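Local coordinates for protein 28 kDa product (Pseudomonas syringae pv. phaseolicola, PDB 1UKF) that acts as a papain-like cysteine protease of the C58 family, an avirulence protein that cleaves itself and acts inside infected bean and Arabidopsis cells, at residues E24-M28 against R37-L41; A34-M38 against G151-S155; V109-A114 against A160-I164; G131-A135 against F146-L150. All blocks are in the same frame, centred on the assembly; numbering follows the deposited sequence.

Interaction 1: E24-M28 against R37-L41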
loop_
_atom_site.group_PDB
_atom_site.type_symbol
_atom_site.label_atom_id
_atom_site.label_comp_id
_atom_site.label_asym_id
_atom_site.label_seq_id
_atom_site.Cartn_x
_atom_site.Cartn_y
_atom_site.Cartn_z
ATOM N N GLU A 24 -0.576 -7.979 -5.194
ATOM C CA GLU A 24 -0.585 -9.427 -4.988
ATOM C C GLU A 24 -1.003 -9.699 -3.540
ATOM O O GLU A 24 -1.778 -10.616 -3.272
ATOM C CB GLU A 24 0.805 -10.016 -5.275
ATOM C CG GLU A 24 0.979 -11.506 -4.945
ATOM C CD GLU A 24 0.145 -12.437 -5.812
ATOM O OE1 GLU A 24 -0.453 -11.984 -6.810
ATOM O OE2 GLU A 24 0.100 -13.645 -5.492
ATOM N N TRP A 25 -0.506 -8.893 -2.605
ATOM C CA TRP A 25 -0.876 -9.072 -1.203
ATOM C C TRP A 25 -2.383 -8.859 -1.047
ATOM O O TRP A 25 -3.046 -9.607 -0.330
ATOM C CB TRP A 25 -0.124 -8.081 -0.308
ATOM C CG TRP A 25 -0.457 -8.234 1.152
ATOM C CD1 TRP A 25 0.116 -9.100 2.042
ATOM C CD2 TRP A 25 -1.457 -7.514 1.880
ATOM N NE1 TRP A 25 -0.465 -8.960 3.280
ATOM C CE2 TRP A 25 -1.434 -7.993 3.210
ATOM C CE3 TRP A 25 -2.372 -6.509 1.540
ATOM C CZ2 TRP A 25 -2.289 -7.499 4.201
ATOM C CZ3 TRP A 25 -3.221 -6.016 2.523
ATOM C CH2 TRP A 25 -3.173 -6.511 3.839
ATOM N N LEU A 26 -2.929 -7.843 -1.713
ATOM C CA LEU A 26 -4.361 -7.579 -1.623
ATOM C C LEU A 26 -5.166 -8.785 -2.087
ATOM O O LEU A 26 -6.171 -9.142 -1.469
ATOM C CB LEU A 26 -4.745 -6.357 -2.466
ATOM C CG LEU A 26 -4.459 -4.978 -1.863
ATOM C CD1 LEU A 26 -4.773 -3.889 -2.881
ATOM C CD2 LEU A 26 -5.302 -4.784 -0.606
ATOM N N VAL A 27 -4.719 -9.417 -3.168
ATOM C CA VAL A 27 -5.412 -10.581 -3.705
ATOM C C VAL A 27 -5.470 -11.738 -2.714
ATOM O O VAL A 27 -6.502 -12.396 -2.589
ATOM C CB VAL A 27 -4.752 -11.067 -5.015
ATOM C CG1 VAL A 27 -5.379 -12.386 -5.464
ATOM C CG2 VAL A 27 -4.925 -10.011 -6.098
ATOM N N MET A 28 -4.378 -11.989 -1.998
ATOM C CA MET A 28 -4.385 -13.092 -1.044
ATOM C C MET A 28 -4.179 -12.680 0.413
ATOM O O MET A 28 -3.635 -13.438 1.214
ATOM C CB MET A 28 -3.355 -14.152 -1.458
ATOM C CG MET A 28 -2.060 -13.612 -2.047
ATOM S SD MET A 28 -1.075 -12.666 -0.882
ATOM C CE MET A 28 -0.372 -13.990 0.106
ATOM N N ARG A 37 2.020 -15.406 4.285
ATOM C CA ARG A 37 1.823 -14.421 3.224
ATOM C C ARG A 37 3.164 -13.798 2.855
ATOM O O ARG A 37 3.442 -13.559 1.679
ATOM C CB ARG A 37 0.827 -13.340 3.658
ATOM C CG ARG A 37 -0.614 -13.845 3.717
ATOM C CD ARG A 37 -1.618 -12.710 3.842
ATOM N NE ARG A 37 -1.700 -12.140 5.185
ATOM C CZ ARG A 37 -2.357 -12.697 6.199
ATOM N NH1 ARG A 37 -2.990 -13.850 6.032
ATOM N NH2 ARG A 37 -2.409 -12.083 7.373
ATOM N N MET A 38 4.004 -13.547 3.853
ATOM C CA MET A 38 5.312 -12.980 3.563
ATOM C C MET A 38 6.196 -14.032 2.887
ATOM O O MET A 38 7.010 -13.699 2.024
ATOM C CB MET A 38 5.966 -12.447 4.841
ATOM C CG MET A 38 5.217 -11.258 5.449
ATOM S SD MET A 38 4.950 -9.857 4.309
ATOM C CE MET A 38 3.262 -10.165 3.767
ATOM N N ASP A 39 6.037 -15.301 3.264
ATOM C CA ASP A 39 6.821 -16.372 2.642
ATOM C C ASP A 39 6.456 -16.435 1.159
ATOM O O ASP A 39 7.310 -16.663 0.301
ATOM C CB ASP A 39 6.523 -17.730 3.292
ATOM C CG ASP A 39 7.155 -17.883 4.663
ATOM O OD1 ASP A 39 8.009 -17.054 5.033
ATOM O OD2 ASP A 39 6.801 -18.851 5.372
ATOM N N HIS A 40 5.178 -16.225 0.865
ATOM C CA HIS A 40 4.679 -16.239 -0.508
ATOM C C HIS A 40 5.308 -15.127 -1.355
ATOM O O HIS A 40 5.688 -15.344 -2.512
ATOM C CB HIS A 40 3.153 -16.074 -0.486
ATOM C CG HIS A 40 2.533 -15.892 -1.839
ATOM N ND1 HIS A 40 2.511 -16.888 -2.792
ATOM C CD2 HIS A 40 1.886 -14.835 -2.385
ATOM C CE1 HIS A 40 1.878 -16.451 -3.867
ATOM N NE2 HIS A 40 1.489 -15.209 -3.646
ATOM N N LEU A 41 5.426 -13.944 -0.761
ATOM C CA LEU A 41 5.967 -12.773 -1.441
ATOM C C LEU A 41 7.485 -12.663 -1.396
ATOM O O LEU A 41 8.061 -11.829 -2.102
ATOM C CB LEU A 41 5.350 -11.511 -0.835
ATOM C CG LEU A 41 3.829 -11.404 -0.945
ATOM C CD1 LEU A 41 3.304 -10.359 0.028
ATOM C CD2 LEU A 41 3.446 -11.059 -2.371
#

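Interaction 2: A34-M38 against G151-S155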
loop_
_atom_site.group_PDB
_atom_site.type_symbol
_atom_site.label_atom_id
_atom_site.label_comp_id
_atom_site.label_asym_id
_atom_site.label_seq_id
_atom_site.Cartn_x
_atom_site.Cartn_y
_atom_site.Cartn_z
ATOM N N ALA A 34 -0.040 -14.142 8.478
ATOM C CA ALA A 34 0.927 -13.131 8.064
ATOM C C ALA A 34 2.260 -13.725 7.618
ATOM O O ALA A 34 2.815 -13.316 6.595
ATOM C CB ALA A 34 1.150 -12.133 9.191
ATOM N N GLU A 35 2.775 -14.686 8.379
ATOM C CA GLU A 35 4.049 -15.316 8.047
ATOM C C GLU A 35 4.010 -16.028 6.701
ATOM O O GLU A 35 4.931 -15.886 5.890
ATOM C CB GLU A 35 4.448 -16.320 9.134
ATOM C CG GLU A 35 4.702 -15.702 10.495
ATOM C CD GLU A 35 5.835 -14.698 10.476
ATOM O OE1 GLU A 35 6.954 -15.069 10.065
ATOM O OE2 GLU A 35 5.609 -13.537 10.875
ATOM N N SER A 36 2.953 -16.797 6.457
ATOM C CA SER A 36 2.852 -17.515 5.194
ATOM C C SER A 36 2.662 -16.545 4.032
ATOM O O SER A 36 3.102 -16.822 2.918
ATOM C CB SER A 36 1.715 -18.549 5.235
ATOM O OG SER A 36 0.445 -17.941 5.367
ATOM N N ARG A 37 2.020 -15.406 4.285
ATOM C CA ARG A 37 1.823 -14.421 3.224
ATOM C C ARG A 37 3.164 -13.798 2.855
ATOM O O ARG A 37 3.442 -13.559 1.679
ATOM C CB ARG A 37 0.827 -13.340 3.658
ATOM C CG ARG A 37 -0.614 -13.845 3.717
ATOM C CD ARG A 37 -1.618 -12.710 3.842
ATOM N NE ARG A 37 -1.700 -12.140 5.185
ATOM C CZ ARG A 37 -2.357 -12.697 6.199
ATOM N NH1 ARG A 37 -2.990 -13.850 6.032
ATOM N NH2 ARG A 37 -2.409 -12.083 7.373
ATOM N N MET A 38 4.004 -13.547 3.853
ATOM C CA MET A 38 5.312 -12.980 3.563
ATOM C C MET A 38 6.196 -14.032 2.887
ATOM O O MET A 38 7.010 -13.699 2.024
ATOM C CB MET A 38 5.966 -12.447 4.841
ATOM C CG MET A 38 5.217 -11.258 5.449
ATOM S SD MET A 38 4.950 -9.857 4.309
ATOM C CE MET A 38 3.262 -10.165 3.767
ATOM N N GLY A 151 7.107 -5.457 5.643
ATOM C CA GLY A 151 6.378 -6.667 5.975
ATOM C C GLY A 151 4.935 -6.346 6.311
ATOM O O GLY A 151 4.407 -5.313 5.882
ATOM N N GLU A 152 4.296 -7.221 7.083
ATOM C CA GLU A 152 2.901 -7.023 7.448
ATOM C C GLU A 152 2.729 -6.570 8.891
ATOM O O GLU A 152 3.429 -7.036 9.799
ATOM C CB GLU A 152 2.094 -8.308 7.213
ATOM C CG GLU A 152 0.579 -8.093 7.330
ATOM C CD GLU A 152 -0.245 -9.319 6.972
ATOM O OE1 GLU A 152 0.059 -9.973 5.951
ATOM O OE2 GLU A 152 -1.212 -9.613 7.710
ATOM N N PHE A 153 1.792 -5.648 9.079
ATOM C CA PHE A 153 1.468 -5.094 10.386
ATOM C C PHE A 153 -0.025 -5.269 10.600
ATOM O O PHE A 153 -0.794 -5.355 9.640
ATOM C CB PHE A 153 1.812 -3.603 10.443
ATOM C CG PHE A 153 3.252 -3.300 10.156
ATOM C CD1 PHE A 153 3.721 -3.246 8.845
ATOM C CD2 PHE A 153 4.149 -3.103 11.198
ATOM C CE1 PHE A 153 5.067 -3.002 8.578
ATOM C CE2 PHE A 153 5.494 -2.859 10.946
ATOM C CZ PHE A 153 5.956 -2.808 9.631
ATOM N N GLN A 154 -0.432 -5.317 11.860
ATOM C CA GLN A 154 -1.838 -5.466 12.192
ATOM C C GLN A 154 -2.176 -4.684 13.445
ATOM O O GLN A 154 -1.343 -4.531 14.344
ATOM C CB GLN A 154 -2.191 -6.942 12.395
ATOM C CG GLN A 154 -2.298 -7.731 11.097
ATOM C CD GLN A 154 -2.637 -9.189 11.329
ATOM O OE1 GLN A 154 -3.260 -9.537 12.334
ATOM N NE2 GLN A 154 -2.248 -10.049 10.391
ATOM N N SER A 155 -3.402 -4.177 13.487
ATOM C CA SER A 155 -3.886 -3.417 14.629
ATOM C C SER A 155 -5.396 -3.515 14.645
ATOM O O SER A 155 -6.010 -4.007 13.702
ATOM C CB SER A 155 -3.500 -1.939 14.504
ATOM O OG SER A 155 -4.289 -1.275 13.525
#

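Interaction 3: V109-A114 against A160-I164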
loop_
_atom_site.group_PDB
_atom_site.type_symbol
_atom_site.label_atom_id
_atom_site.label_comp_id
_atom_site.label_asym_id
_atom_site.label_seq_id
_atom_site.Cartn_x
_atom_site.Cartn_y
_atom_site.Cartn_z
ATOM N N VAL A 109 -6.059 9.311 7.327
ATOM C CA VAL A 109 -5.938 8.116 6.503
ATOM C C VAL A 109 -6.625 6.927 7.171
ATOM O O VAL A 109 -7.311 6.150 6.513
ATOM C CB VAL A 109 -4.452 7.780 6.226
ATOM C CG1 VAL A 109 -4.346 6.463 5.467
ATOM C CG2 VAL A 109 -3.815 8.902 5.412
ATOM N N ALA A 110 -6.452 6.795 8.483
ATOM C CA ALA A 110 -7.072 5.699 9.221
ATOM C C ALA A 110 -8.592 5.754 9.104
ATOM O O ALA A 110 -9.252 4.725 8.961
ATOM C CB ALA A 110 -6.660 5.756 10.687
ATOM N N HIS A 111 -9.149 6.958 9.172
ATOM C CA HIS A 111 -10.593 7.119 9.062
ATOM C C HIS A 111 -11.073 6.615 7.706
ATOM O O HIS A 111 -12.186 6.097 7.580
ATOM C CB HIS A 111 -10.983 8.589 9.228
ATOM C CG HIS A 111 -12.444 8.850 9.033
ATOM N ND1 HIS A 111 -13.412 8.328 9.864
ATOM C CD2 HIS A 111 -13.102 9.568 8.093
ATOM C CE1 HIS A 111 -14.604 8.715 9.444
ATOM N NE2 HIS A 111 -14.443 9.469 8.372
ATOM N N ASP A 112 -10.226 6.760 6.692
ATOM C CA ASP A 112 -10.583 6.323 5.349
ATOM C C ASP A 112 -10.365 4.832 5.107
ATOM O O ASP A 112 -11.182 4.184 4.453
ATOM C CB ASP A 112 -9.778 7.091 4.291
ATOM C CG ASP A 112 -10.008 8.589 4.339
ATOM O OD1 ASP A 112 -11.158 9.013 4.572
ATOM O OD2 ASP A 112 -9.034 9.342 4.117
ATOM N N VAL A 113 -9.276 4.289 5.643
ATOM C CA VAL A 113 -8.936 2.893 5.395
ATOM C C VAL A 113 -9.276 1.868 6.463
ATOM O O VAL A 113 -9.427 0.684 6.155
ATOM C CB VAL A 113 -7.426 2.760 5.048
ATOM C CG1 VAL A 113 -7.068 3.745 3.942
ATOM C CG2 VAL A 113 -6.565 3.004 6.281
ATOM N N ALA A 114 -9.392 2.309 7.710
ATOM C CA ALA A 114 -9.710 1.395 8.798
ATOM C C ALA A 114 -11.213 1.282 9.036
ATOM O O ALA A 114 -11.706 1.585 10.123
ATOM C CB ALA A 114 -9.006 1.838 10.075
ATOM N N ALA A 160 -5.443 1.876 14.457
ATOM C CA ALA A 160 -4.952 2.126 13.107
ATOM C C ALA A 160 -4.257 3.487 12.965
ATOM O O ALA A 160 -3.253 3.599 12.269
ATOM C CB ALA A 160 -6.095 2.009 12.102
ATOM N N PRO A 161 -4.784 4.540 13.612
ATOM C CA PRO A 161 -4.120 5.843 13.483
ATOM C C PRO A 161 -2.675 5.804 13.976
ATOM O O PRO A 161 -1.800 6.456 13.406
ATOM C CB PRO A 161 -4.987 6.757 14.347
ATOM C CG PRO A 161 -6.345 6.158 14.208
ATOM C CD PRO A 161 -6.068 4.674 14.325
ATOM N N GLN A 162 -2.440 5.039 15.040
ATOM C CA GLN A 162 -1.112 4.912 15.629
ATOM C C GLN A 162 -0.185 4.137 14.705
ATOM O O GLN A 162 0.990 4.472 14.570
ATOM C CB GLN A 162 -1.203 4.217 16.984
ATOM N N LEU A 163 -0.718 3.097 14.075
ATOM C CA LEU A 163 0.070 2.286 13.156
ATOM C C LEU A 163 0.470 3.117 11.942
ATOM O O LEU A 163 1.636 3.137 11.551
ATOM C CB LEU A 163 -0.731 1.051 12.725
ATOM C CG LEU A 163 -0.212 0.204 11.556
ATOM C CD1 LEU A 163 1.285 -0.039 11.683
ATOM C CD2 LEU A 163 -0.976 -1.113 11.527
ATOM N N ILE A 164 -0.490 3.821 11.353
ATOM C CA ILE A 164 -0.191 4.640 10.189
ATOM C C ILE A 164 0.784 5.767 10.538
ATOM O O ILE A 164 1.706 6.048 9.772
ATOM C CB ILE A 164 -1.480 5.211 9.573
ATOM C CG1 ILE A 164 -2.387 4.051 9.152
ATOM C CG2 ILE A 164 -1.145 6.092 8.370
ATOM C CD1 ILE A 164 -3.742 4.476 8.638
#

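Interaction 4: G131-A135 against F146-L150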
loop_
_atom_site.group_PDB
_atom_site.type_symbol
_atom_site.label_atom_id
_atom_site.label_comp_id
_atom_site.label_asym_id
_atom_site.label_seq_id
_atom_site.Cartn_x
_atom_site.Cartn_y
_atom_site.Cartn_z
ATOM N N GLY A 131 7.943 7.691 -5.333
ATOM C CA GLY A 131 6.743 7.076 -4.809
ATOM C C GLY A 131 7.000 5.700 -4.232
ATOM O O GLY A 131 8.040 5.082 -4.481
ATOM N N HIS A 132 6.041 5.230 -3.444
ATOM C CA HIS A 132 6.116 3.917 -2.820
ATOM C C HIS A 132 4.720 3.411 -2.481
ATOM O O HIS A 132 3.974 4.044 -1.729
ATOM C CB HIS A 132 6.954 3.953 -1.550
ATOM C CG HIS A 132 7.030 2.630 -0.858
ATOM N ND1 HIS A 132 7.538 1.506 -1.473
ATOM C CD2 HIS A 132 6.642 2.243 0.379
ATOM C CE1 HIS A 132 7.460 0.482 -0.642
ATOM N NE2 HIS A 132 6.920 0.901 0.488
ATOM N N ALA A 133 4.387 2.247 -3.015
ATOM C CA ALA A 133 3.074 1.665 -2.813
ATOM C C ALA A 133 3.014 0.655 -1.681
ATOM O O ALA A 133 3.936 -0.137 -1.488
ATOM C CB ALA A 133 2.613 1.014 -4.104
ATOM N N ILE A 134 1.921 0.710 -0.928
ATOM C CA ILE A 134 1.662 -0.218 0.163
ATOM C C ILE A 134 0.187 -0.590 0.040
ATOM O O ILE A 134 -0.529 -0.047 -0.804
ATOM C CB ILE A 134 1.951 0.410 1.556
ATOM C CG1 ILE A 134 1.038 1.612 1.817
ATOM C CG2 ILE A 134 3.418 0.814 1.636
ATOM C CD1 ILE A 134 1.210 2.228 3.197
ATOM N N ALA A 135 -0.279 -1.521 0.861
ATOM C CA ALA A 135 -1.676 -1.927 0.785
ATOM C C ALA A 135 -2.235 -2.228 2.159
ATOM O O ALA A 135 -1.497 -2.450 3.117
ATOM C CB ALA A 135 -1.818 -3.159 -0.117
ATOM N N PHE A 146 0.269 -3.911 4.709
ATOM C CA PHE A 146 1.476 -4.500 4.144
ATOM C C PHE A 146 2.313 -3.449 3.433
ATOM O O PHE A 146 1.821 -2.733 2.555
ATOM C CB PHE A 146 1.108 -5.619 3.156
ATOM C CG PHE A 146 2.254 -6.058 2.270
ATOM C CD1 PHE A 146 3.377 -6.683 2.806
ATOM C CD2 PHE A 146 2.202 -5.844 0.897
ATOM C CE1 PHE A 146 4.429 -7.086 1.983
ATOM C CE2 PHE A 146 3.249 -6.245 0.069
ATOM C CZ PHE A 146 4.362 -6.867 0.616
ATOM N N ASP A 147 3.575 -3.346 3.834
ATOM C CA ASP A 147 4.512 -2.425 3.202
ATOM C C ASP A 147 5.613 -3.332 2.655
ATOM O O ASP A 147 6.323 -3.976 3.423
ATOM C CB ASP A 147 5.113 -1.464 4.224
ATOM C CG ASP A 147 6.083 -0.483 3.593
ATOM O OD1 ASP A 147 6.698 -0.829 2.563
ATOM O OD2 ASP A 147 6.242 0.634 4.135
ATOM N N PRO A 148 5.764 -3.399 1.324
ATOM C CA PRO A 148 6.792 -4.245 0.707
ATOM C C PRO A 148 8.205 -4.096 1.290
ATOM O O PRO A 148 8.984 -5.050 1.272
ATOM C CB PRO A 148 6.729 -3.842 -0.763
ATOM C CG PRO A 148 5.278 -3.490 -0.955
ATOM C CD PRO A 148 4.962 -2.702 0.299
ATOM N N ASN A 149 8.541 -2.911 1.795
ATOM C CA ASN A 149 9.866 -2.677 2.373
ATOM C C ASN A 149 10.024 -3.233 3.781
ATOM O O ASN A 149 11.148 -3.470 4.226
ATOM C CB ASN A 149 10.182 -1.177 2.478
ATOM C CG ASN A 149 10.376 -0.504 1.138
ATOM O OD1 ASN A 149 10.891 -1.094 0.190
ATOM N ND2 ASN A 149 9.991 0.766 1.065
ATOM N N LEU A 150 8.906 -3.451 4.474
ATOM C CA LEU A 150 8.937 -3.875 5.872
ATOM C C LEU A 150 8.249 -5.175 6.256
ATOM O O LEU A 150 8.742 -5.904 7.120
ATOM C CB LEU A 150 8.359 -2.747 6.731
ATOM C CG LEU A 150 9.049 -1.387 6.587
ATOM C CD1 LEU A 150 8.169 -0.295 7.168
ATOM C CD2 LEU A 150 10.405 -1.424 7.279
#

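Interaction 1: E24-M28 against R37-L41
Glu24 and His40 make the one hydrogen bond between these two helical segments. His40 NE2 donates to Glu24 OE2 over 2.8 Å, almost straight at 178°, and the acceptor lies in the imidazole plane. The oxygen offers its anti lone pair, the one turned away from OE1, and the carboxylate is twisted 33° from the ring; Glu24 OE1 itself forms a salt bridge with Arg54. The rest of the contact is mostly apolar packing. Leu41 straddles two neighbours, its CD2 resting 3.6 Å from Glu24 CG while CD1 meets the indole edge of Trp25. The chain of Met28 curls back on itself, which brings its methyl CE between Arg37 and His40, 3.6 Å from Arg37 CG and 3.5 Å from His40 CD2. Met38 reaches back similarly, CE lying 3.7 Å from Trp25 CD1. Trp25 NE1 and the Arg37 guanidinium both bond to Glu152 on strand 151-156, which holds them in place from outside the two helices. Helix 18-27, which begins with the active-site Cys18, is thereby joined to helix 34-41; helix 46-67 adjoins the Glu24 side, and strands 130-139 and 142-147 pack on the Trp25 side.

Interaction 2: A34-M38 against G151-S155
Glu152 has the most surface buried here, and its carboxylate is gripped side-on by Arg37. Arg37 NE donates to Glu152 OE1 at 2.9 Å, and Arg37 NH2 to Glu152 OE2 at 2.8 Å. Both oxygens use their syn lone pairs, and with the guanidinium and carboxylate planes only 21° apart the salt bridge is a nearly flat, two-pronged fork. Such a fork fixes the rotation of both groups. The glutamate gets there by a straight chain, CG anti to the backbone N (chi1 -169°) and the rest extended, whereas the arginine bends at chi3 to turn its NE edge to the strand. A third donor steadies the acid: Gln154 NE2 meets Glu152 OE2 at 2.9 Å on its anti side, somewhat out of the carboxylate plane, while Gln154 OE1 is held by Gln142. Glu152 OE1 also accepts from Trp25 NE1, so four N-H groups serve this buried carboxylate, which would probably keep it ionised.

Met38 lies at the other end of the contact. Its SD sits 3.9 Å from Gly151 CA, and CE comes equally near Glu152 OE1, the methionine crossing the glutamate at about a right angle. Ala34 CB packs beside Glu152 OE2. Segments 34-38 and 151-155 run roughly antiparallel, at 157°, over a part of the sheet where strands 6-9 and 142-147 flank strand 151-156.

Interaction 3: V109-A114 against A160-I164
Ile164 and Ala110 provide the main interlocking of these two helices. The terminal methyl of Ile164 is the bump: with CG1 anti to the carbonyl carbon (chi1 -60°) and chi2 extended at 175°, CD1 is carried out to the surface of the facing helix. It lodges among Val109, Ala110 and Val113, touching backbone as well as side chains. Ile164 CD1 lies 3.6 Å from Ala110 N, 3.8 Å from Val109 CG1 and 4.0 Å from Val113 CG2, the last in a tip-to-tip meeting of the two branched chains. The small side chain of Ala110 lets the methyl come this close to the main chain.

In return Ala110 CB is a smaller bump that fits between Ala160 and Pro161. It comes 3.6 Å from Pro161 CG and 4.0 Å from Ala160 CB, and the CA atoms of Ala110 and Pro161 are 5.2 Å apart. One turn further on, Ala114 CB meets Ala160 CB methyl to methyl at 3.6 Å, where helix 102-113 has just ended. The side chains that meet are all apolar, and the short segments cross at 121° with their axes 9.1 Å apart.

Phe143 of strand 142-147 touches both Val113 and Ala160 from the sheet side of this junction. The arrangement is helix-to-helix packing in which small alanines on both segments allow a close approach and one isoleucine methyl is the main bump, joining two helices that lie against the antiparallel sheet of the papain-like fold.

Interaction 4: G131-A135 against F146-L150
His132 and Asp147, both active-site residues, are joined by a hydrogen bond from His132 NE2 to Asp147 OD1 of 2.7 Å, with an N-H...acceptor angle of 169°. The acceptor lies in the imidazole plane, yet the donor reaches OD1 from above the carboxylate plane. Asn149 N approaches Asp147 OD1 from the opposite face, at 2.9 Å, closing an Asx turn. Asp147 OD2 is hydrogen-bonded to the hydroxyl of Tyr171, so both carboxylate oxygens have partners and the group's orientation is fixed. Asn149 lays its amide almost parallel to the imidazole, 6° apart, with ND2 over one ring face and 3.1 Å from His132 CE1; its polar ends are held by Asn13 and Tyr171. At the hairpin end, Ala135 and Phe146 form an antiparallel hydrogen-bonded pair, Ala135 N to Phe146 O at 3.0 Å and Phe146 N to Ala135 O at 2.8 Å. Between the two ends, Ile134 CG2 packs 3.6 Å from Asp147 CG. Cys18, at the start of helix 18-27, touches His132 and completes the catalytic triad. The contact is thus the His-Asp pair of a Cys-His-Asp triad on a papain-like fold, carried by neighbouring strands.

Interactions 1, 2 and 4 form one continuous cluster, with centres 9 to 12 Å apart. Interactions 1 and 2 share helix 34-41, while Phe146 of interaction 4 packs against Trp25, Leu41 and Met38. Interaction 3 stands further off, its centre about 21 Å from that of interaction 1, but it touches interaction 2 where Phe153 and Ser155 meet Leu163, strand 151-156 leading directly into helix 160-173. Along the chain interaction 1 closes first, the segments of 2 and 3 alternate, and interaction 4 is nested inside the loops closed by both. Trp25-Phe146, Leu26-Ala135 and Trp25-Glu152 contacts link helix 18-27, which begins at Cys18, to the strands bearing His132 and Asp147 and to strand 151-156.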